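PDB 1B06: superoxide dismutase [Fe] from Sulfolobus acidocaldarius, which converts toxic superoxide radicals into hydrogen peroxide and molecular oxygen, using one iron ion bound in each subunit. Local coordinates for residues K111-F116 / L147-V152. Sequence-based numbering, arbitrary orientation.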
loop_
_atom_site.group_PDB
_atom_site.type_symbol
_atom_site.label_atom_id
_atom_site.label_comp_id
_atom_site.label_asym_id
_atom_site.label_seq_id
_atom_site.Cartn_x
_atom_site.Cartn_y
_atom_site.Cartn_z
ATOM N N LYS A 111 -26.646 -16.868 -11.710
ATOM C CA LYS A 111 -25.819 -18.048 -11.898
ATOM C C LYS A 111 -24.630 -18.129 -10.943
ATOM O O LYS A 111 -24.228 -19.220 -10.529
ATOM C CB LYS A 111 -25.309 -18.090 -13.335
ATOM C CG LYS A 111 -26.399 -18.149 -14.374
ATOM C CD LYS A 111 -25.836 -18.588 -15.703
ATOM C CE LYS A 111 -26.864 -18.451 -16.807
ATOM N NZ LYS A 111 -26.225 -18.094 -18.105
ATOM N N GLN A 112 -24.068 -16.977 -10.591
ATOM C CA GLN A 112 -22.899 -16.944 -9.721
ATOM C C GLN A 112 -23.181 -16.647 -8.257
ATOM O O GLN A 112 -22.369 -16.970 -7.392
ATOM C CB GLN A 112 -21.882 -15.938 -10.273
ATOM C CG GLN A 112 -21.392 -16.300 -11.675
ATOM C CD GLN A 112 -20.493 -15.245 -12.284
ATOM O OE1 GLN A 112 -19.985 -14.367 -11.586
ATOM N NE2 GLN A 112 -20.291 -15.325 -13.594
ATOM N N TYR A 113 -24.326 -16.042 -7.969
ATOM C CA TYR A 113 -24.655 -15.722 -6.592
ATOM C C TYR A 113 -25.966 -16.348 -6.144
ATOM O O TYR A 113 -26.346 -16.236 -4.978
ATOM C CB TYR A 113 -24.703 -14.210 -6.415
ATOM C CG TYR A 113 -23.352 -13.562 -6.596
ATOM C CD1 TYR A 113 -22.861 -13.273 -7.867
ATOM C CD2 TYR A 113 -22.551 -13.259 -5.496
ATOM C CE1 TYR A 113 -21.604 -12.699 -8.036
ATOM C CE2 TYR A 113 -21.294 -12.686 -5.656
ATOM C CZ TYR A 113 -20.827 -12.410 -6.926
ATOM O OH TYR A 113 -19.577 -11.852 -7.081
ATOM N N GLY A 114 -26.650 -17.012 -7.073
ATOM C CA GLY A 114 -27.911 -17.651 -6.744
ATOM C C GLY A 114 -29.105 -16.739 -6.910
ATOM O O GLY A 114 -30.154 -17.161 -7.392
ATOM N N SER A 115 -28.952 -15.482 -6.509
ATOM C CA SER A 115 -30.034 -14.515 -6.627
ATOM C C SER A 115 -29.526 -13.108 -6.361
ATOM O O SER A 115 -28.427 -12.927 -5.843
ATOM C CB SER A 115 -31.152 -14.850 -5.634
ATOM O OG SER A 115 -30.739 -14.612 -4.300
ATOM N N PHE A 116 -30.333 -12.112 -6.713
ATOM C CA PHE A 116 -29.959 -10.718 -6.497
ATOM C C PHE A 116 -29.850 -10.400 -5.001
ATOM O O PHE A 116 -29.033 -9.580 -4.589
ATOM C CB PHE A 116 -30.991 -9.797 -7.155
ATOM C CG PHE A 116 -30.720 -8.340 -6.944
ATOM C CD1 PHE A 116 -29.513 -7.779 -7.346
ATOM C CD2 PHE A 116 -31.668 -7.524 -6.335
ATOM C CE1 PHE A 116 -29.252 -6.428 -7.145
ATOM C CE2 PHE A 116 -31.417 -6.171 -6.130
ATOM C CZ PHE A 116 -30.205 -5.622 -6.537
ATOM N N LEU A 147 -17.934 -12.377 -12.328
ATOM C CA LEU A 147 -18.222 -11.004 -11.945
ATOM C C LEU A 147 -17.489 -10.924 -10.602
ATOM O O LEU A 147 -18.001 -11.365 -9.570
ATOM C CB LEU A 147 -19.730 -10.807 -11.758
ATOM C CG LEU A 147 -20.568 -10.717 -13.031
ATOM C CD1 LEU A 147 -22.038 -10.767 -12.676
ATOM C CD2 LEU A 147 -20.246 -9.432 -13.760
ATOM N N GLN A 148 -16.279 -10.379 -10.626
ATOM C CA GLN A 148 -15.452 -10.304 -9.428
ATOM C C GLN A 148 -15.625 -9.076 -8.544
ATOM O O GLN A 148 -15.479 -7.943 -9.001
ATOM C CB GLN A 148 -13.979 -10.441 -9.830
ATOM C CG GLN A 148 -13.021 -10.484 -8.666
ATOM C CD GLN A 148 -13.130 -11.766 -7.871
ATOM O OE1 GLN A 148 -13.069 -12.864 -8.425
ATOM N NE2 GLN A 148 -13.290 -11.634 -6.560
ATOM N N ILE A 149 -15.928 -9.313 -7.271
ATOM C CA ILE A 149 -16.083 -8.234 -6.301
ATOM C C ILE A 149 -14.702 -7.892 -5.754
ATOM O O ILE A 149 -13.868 -8.778 -5.577
ATOM C CB ILE A 149 -16.949 -8.656 -5.097
ATOM C CG1 ILE A 149 -18.406 -8.832 -5.516
ATOM C CG2 ILE A 149 -16.851 -7.603 -3.998
ATOM C CD1 ILE A 149 -19.277 -9.399 -4.410
ATOM N N MET A 150 -14.456 -6.616 -5.479
ATOM C CA MET A 150 -13.166 -6.218 -4.932
ATOM C C MET A 150 -13.245 -4.907 -4.158
ATOM O O MET A 150 -13.997 -4.002 -4.518
ATOM C CB MET A 150 -12.126 -6.094 -6.057
ATOM C CG MET A 150 -10.696 -5.797 -5.578
ATOM S SD MET A 150 -10.013 -7.017 -4.408
ATOM C CE MET A 150 -10.204 -8.498 -5.355
ATOM N N THR A 151 -12.482 -4.823 -3.075
ATOM C CA THR A 151 -12.427 -3.605 -2.295
ATOM C C THR A 151 -11.131 -2.916 -2.720
ATOM O O THR A 151 -10.054 -3.507 -2.685
ATOM C CB THR A 151 -12.397 -3.885 -0.773
ATOM O OG1 THR A 151 -11.448 -4.919 -0.489
ATOM C CG2 THR A 151 -13.774 -4.315 -0.286
ATOM N N VAL A 152 -11.247 -1.667 -3.149
ATOM C CA VAL A 152 -10.089 -0.907 -3.591
ATOM C C VAL A 152 -9.721 0.109 -2.516
ATOM O O VAL A 152 -10.578 0.858 -2.030
ATOM C CB VAL A 152 -10.398 -0.196 -4.936
ATOM C CG1 VAL A 152 -9.275 0.752 -5.320
ATOM C CG2 VAL A 152 -10.605 -1.240 -6.022
HETATM O O HOH W 1 -16.902 -12.043 -6.512
#
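Q112 and Y113, in the last turn of helix 103-113, reach across to the backbone of L147 and satisfy both its polar atoms. The amide N of L147 donates to OE1 of Q112 at 3.0 Å, nearly straight (164°) and on a lone pair in the carbonyl plane. Y113 OH donates to the carbonyl O of L147 at 3.0 Å, almost in line with its C=O bond (167°); the oxygen lies at the ring edge, near its plane. The same hydroxyl accepts a hydrogen bond from a water 2.7 Å away, which in turn accepts one from I149 N and so carries the tyrosine's grip two residues along the strand. I149 flanks the phenol, with CD1 4.1 Å from Y113 CE2. With CG anti to the carbonyl carbon (chi1 -61°) and the chain extended beyond it, Q112 reaches the strand, and its NE2 is held by the carbonyl of G145. F119 meets the Y113 ring edge-to-face, and I56 of the second subunit packs against Y113. A phenylalanine in place of Y113 would probably cost L147 O its hydroxyl donor and the water the acceptor it has in Y113. Within the C-terminal domain of this iron/manganese superoxide dismutase, polar side chains at the helix end thus bind the start of strand 147-153, an outermost strand of the chain's three-stranded sheet, through its buried backbone groups.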